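Local coordinates for protein forkhead-associated 1 (Saccharomyces cerevisiae, PDB 6C4U) that binds phosphothreonine peptides as a forkhead-associated domain, here engineered to recognise a phosphopeptide of the human transcription factor c-Myc, at residues F61-L64 / N70-L73; T81-Q86 / Q94-G99. One frame throughout, in Å; residues are numbered along the deposited sequence.

Contact 1: residues F61-L64 / N70-L73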
# COMPACT_ATOMS: atom_id res chain seq x y z
N PHE F 61 3.14 -5.99 0.04
CA PHE F 61 3.79 -4.69 -0.13
C PHE F 61 3.50 -3.81 1.06
O PHE F 61 2.61 -4.11 1.85
CB PHE F 61 3.40 -4.02 -1.47
CG PHE F 61 1.93 -3.66 -1.60
CD1 PHE F 61 1.02 -4.59 -2.12
CD2 PHE F 61 1.46 -2.40 -1.23
CE1 PHE F 61 -0.32 -4.28 -2.22
CE2 PHE F 61 0.11 -2.09 -1.35
CZ PHE F 61 -0.77 -3.02 -1.84
N GLN F 62 4.29 -2.75 1.21
CA GLN F 62 4.10 -1.79 2.28
C GLN F 62 3.98 -0.42 1.68
O GLN F 62 4.52 -0.16 0.59
CB GLN F 62 5.30 -1.78 3.24
CG GLN F 62 5.85 -3.15 3.61
CD GLN F 62 6.84 -3.13 4.72
OE1 GLN F 62 6.49 -3.42 5.85
NE2 GLN F 62 8.09 -2.88 4.38
N ILE F 63 3.29 0.45 2.40
CA ILE F 63 3.24 1.86 2.06
C ILE F 63 3.85 2.59 3.23
O ILE F 63 3.52 2.32 4.38
CB ILE F 63 1.79 2.31 1.74
CG1 ILE F 63 1.34 1.65 0.44
CG2 ILE F 63 1.71 3.83 1.64
CD1 ILE F 63 -0.08 1.91 0.03
N LEU F 64 4.78 3.48 2.93
CA LEU F 64 5.54 4.18 3.95
C LEU F 64 5.20 5.65 3.93
O LEU F 64 5.18 6.26 2.87
CB LEU F 64 7.03 4.03 3.69
CG LEU F 64 7.70 2.71 4.04
CD1 LEU F 64 7.06 1.49 3.41
CD2 LEU F 64 9.16 2.87 3.64
N ASN F 70 4.90 12.51 2.07
CA ASN F 70 4.59 11.70 0.88
C ASN F 70 4.66 10.22 1.20
O ASN F 70 5.16 9.79 2.22
CB ASN F 70 5.58 11.99 -0.26
CG ASN F 70 5.40 13.37 -0.85
OD1 ASN F 70 4.34 13.99 -0.76
ND2 ASN F 70 6.45 13.84 -1.50
N LEU F 71 4.14 9.42 0.28
CA LEU F 71 3.96 8.00 0.46
C LEU F 71 4.88 7.26 -0.49
O LEU F 71 5.09 7.68 -1.61
CB LEU F 71 2.52 7.61 0.22
CG LEU F 71 1.49 8.33 1.09
CD1 LEU F 71 0.07 8.03 0.68
CD2 LEU F 71 1.74 8.03 2.57
N LEU F 72 5.40 6.13 -0.03
CA LEU F 72 6.29 5.29 -0.82
C LEU F 72 5.77 3.87 -0.83
O LEU F 72 5.23 3.40 0.17
CB LEU F 72 7.68 5.31 -0.21
CG LEU F 72 8.38 6.65 -0.25
CD1 LEU F 72 9.53 6.61 0.75
CD2 LEU F 72 8.92 6.97 -1.63
N LEU F 73 6.01 3.18 -1.94
CA LEU F 73 5.57 1.80 -2.13
C LEU F 73 6.78 0.83 -2.16
O LEU F 73 7.65 0.95 -3.03
CB LEU F 73 4.75 1.71 -3.41
CG LEU F 73 4.46 0.29 -3.95
CD1 LEU F 73 3.54 -0.46 -3.03
CD2 LEU F 73 3.87 0.33 -5.32

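Contact 2: residues T81-Q86 / Q94-G99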
# COMPACT_ATOMS: atom_id res chain seq x y z
N THR F 81 4.57 -6.79 -7.80
CA THR F 81 3.58 -5.75 -7.53
C THR F 81 3.72 -4.69 -8.61
O THR F 81 4.83 -4.25 -8.89
CB THR F 81 3.83 -5.13 -6.14
OG1 THR F 81 3.53 -6.11 -5.14
CG2 THR F 81 2.97 -3.88 -5.89
N TRP F 82 2.59 -4.28 -9.19
CA TRP F 82 2.55 -3.34 -10.31
C TRP F 82 2.02 -1.99 -9.87
O TRP F 82 1.03 -1.92 -9.15
CB TRP F 82 1.64 -3.89 -11.40
CG TRP F 82 2.33 -4.86 -12.26
CD1 TRP F 82 2.82 -4.64 -13.49
CD2 TRP F 82 2.63 -6.22 -11.93
NE1 TRP F 82 3.41 -5.78 -13.97
CE2 TRP F 82 3.30 -6.76 -13.04
CE3 TRP F 82 2.39 -7.03 -10.82
CZ2 TRP F 82 3.75 -8.08 -13.07
CZ3 TRP F 82 2.83 -8.34 -10.85
CH2 TRP F 82 3.51 -8.85 -11.97
N LEU F 83 2.68 -0.93 -10.31
CA LEU F 83 2.26 0.43 -10.00
C LEU F 83 1.96 1.13 -11.31
O LEU F 83 2.87 1.36 -12.11
CB LEU F 83 3.35 1.17 -9.24
CG LEU F 83 3.14 2.66 -9.01
CD1 LEU F 83 1.78 2.95 -8.40
CD2 LEU F 83 4.22 3.21 -8.09
N ASN F 84 0.68 1.46 -11.53
CA ASN F 84 0.19 2.00 -12.80
C ASN F 84 0.64 1.07 -13.92
O ASN F 84 1.25 1.49 -14.90
CB ASN F 84 0.68 3.44 -13.04
CG ASN F 84 0.27 4.38 -11.92
OD1 ASN F 84 -0.87 4.32 -11.40
ND2 ASN F 84 1.19 5.25 -11.51
N GLY F 85 0.38 -0.22 -13.73
CA GLY F 85 0.64 -1.23 -14.74
C GLY F 85 2.08 -1.53 -15.11
O GLY F 85 2.30 -2.29 -16.05
N GLN F 86 3.05 -0.96 -14.39
CA GLN F 86 4.47 -1.31 -14.56
C GLN F 86 4.95 -2.00 -13.29
O GLN F 86 4.78 -1.45 -12.20
CB GLN F 86 5.31 -0.06 -14.80
CG GLN F 86 4.99 0.65 -16.10
CD GLN F 86 5.31 2.15 -16.01
OE1 GLN F 86 4.68 2.88 -15.24
NE2 GLN F 86 6.28 2.61 -16.81
N GLN F 94 9.28 3.27 -4.23
CA GLN F 94 8.72 4.11 -5.31
C GLN F 94 7.73 5.14 -4.78
O GLN F 94 6.88 4.81 -3.95
CB GLN F 94 8.00 3.25 -6.35
CG GLN F 94 8.80 2.06 -6.87
CD GLN F 94 10.00 2.43 -7.70
OE1 GLN F 94 10.34 3.60 -7.85
NE2 GLN F 94 10.65 1.40 -8.28
N LEU F 95 7.82 6.38 -5.28
CA LEU F 95 6.92 7.47 -4.87
C LEU F 95 5.50 7.24 -5.36
O LEU F 95 5.30 6.94 -6.54
CB LEU F 95 7.41 8.81 -5.45
CG LEU F 95 6.75 10.05 -4.81
CD1 LEU F 95 7.40 10.40 -3.44
CD2 LEU F 95 6.83 11.23 -5.75
N LEU F 96 4.53 7.39 -4.47
CA LEU F 96 3.12 7.30 -4.83
C LEU F 96 2.56 8.68 -5.10
O LEU F 96 2.65 9.58 -4.26
CB LEU F 96 2.28 6.63 -3.74
CG LEU F 96 2.54 5.15 -3.53
CD1 LEU F 96 1.78 4.68 -2.31
CD2 LEU F 96 2.08 4.37 -4.73
N SER F 97 2.04 8.85 -6.32
CA SER F 97 1.32 10.03 -6.74
C SER F 97 -0.18 9.83 -6.48
O SER F 97 -0.66 8.69 -6.33
CB SER F 97 1.56 10.32 -8.22
OG SER F 97 2.93 10.24 -8.58
N GLN F 98 -0.89 10.94 -6.44
CA GLN F 98 -2.34 10.95 -6.40
C GLN F 98 -2.99 10.05 -7.46
O GLN F 98 -2.54 10.01 -8.60
CB GLN F 98 -2.86 12.38 -6.50
CG GLN F 98 -4.36 12.50 -6.49
CD GLN F 98 -4.99 11.99 -5.20
OE1 GLN F 98 -5.38 12.74 -4.34
NE2 GLN F 98 -4.96 10.66 -4.97
N GLY F 99 -4.00 9.29 -7.05
CA GLY F 99 -4.72 8.43 -7.97
C GLY F 99 -3.96 7.25 -8.54
O GLY F 99 -4.41 6.67 -9.52

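Contact 1: residues F61-L64 / N70-L73
Phe-61 and Leu-73 meet because their first torsions lean the two side chains together: the ring of Phe-61 stands over its own backbone, CG lying between N and C (chi1 64°), while Leu-73 swings CG opposite its N (chi1 167°). Methyl CD1 of Leu-73 thereby reaches the ring at an oblique angle, 3.4 Å from CD2 of Phe-61, and also lies near the backbone O of Gln-62. Further along the same face, CG2 of Ile-63 slants past CB of Leu-71 at 4.1 Å. Strands 61-64 and 71-73 are the paired strands of a beta hairpin in the FHA beta sandwich, antiparallel at 162°, their axes coming within 4.5 Å over these short segments. Leu-64 and Leu-72 form a hydrogen-bonded pair: N of Leu-64 donates to O of Leu-72 at 2.8 Å, and N of Leu-72 returns a bond to O of Leu-64 at 2.9 Å. Ile-63 and Leu-73 make the adjacent non-hydrogen-bonded pair. CA-H...O contacts supplement the amide bonds, one from CA of Leu-71 to O of Leu-64 at 3.2 Å. On the other face of the sheet Leu-64 and Leu-72 lie side by side, CB to CB 4.2 Å, with Tyr-93 against Leu-64. The face of Ile-63 and Leu-71 looks into the sandwich, where both touch Phe-6 of strand 4-10, while the Phe-61 ring stacks with Phe-40 of strand 34-41.

Contact 2: residues T81-Q86 / Q94-G99
Leu-83 and Leu-96 touch through methyl groups: CD1 of Leu-83 lies 3.9 Å from CD2 of Leu-96, and CD2 of Leu-83 is 4.1 Å from the same methyl, so one branch of Leu-96 sits against both ends of the leucine fork. The two side chains slant across each other. CD2 of Leu-83 also reaches CB of Gln-94 at 4.2 Å, touching just the root of that side chain; beyond CB, the bend at chi2 (-68°) carries the amide off. The Leu-83/Leu-96 meeting is one of side-chain ends, their CA atoms being 8.6 Å apart. What presents Leu-83 is a type I' beta turn from Leu-83 to Gln-86. Asn-84 and Gly-85 occupy its corners with positive phi, and N of Leu-83 bonds to O of Gln-86 at 2.9 Å, with a longer return bond from N of Gln-86 to O of Leu-83 at 3.3 Å. From the turn itself, OD1 of Asn-84 accepts a hydrogen bond from the backbone N of Glu-101, tying the turn to the strand beside it. Asp-100, which packs on Leu-83, also takes a hydrogen bond from N of Ser-97. Strand 82-83 belongs to the sheet of strand 101-105, whereas strand 94-96 is an outermost strand of the opposing sheet beside 71-75, whose Leu-73 touches both Leu-83 and Leu-96.

Overall arrangement
Contact 1 and contact 2 follow one another along the chain, contact 1 closing before contact 2 opens, with centres about 10 Å apart. Strand 94-96 runs beside strand 71-75 at the border of the five-stranded mixed sheet; N of Leu-73 lies 2.7 Å from O of Gln-94, and N of Leu-96 lies 2.9 Å from O of Leu-71, both probable hydrogen bonds. Contact 1 thus pairs strands within one sheet, and contact 2 bridges from the edge of that sheet to strand 82-83 of the six-stranded antiparallel sheet. Contact 1 builds one layer of the FHA sandwich and contact 2 ties that layer's edge to the other, a framework whose loops, in this family, bind the phosphothreonine peptide.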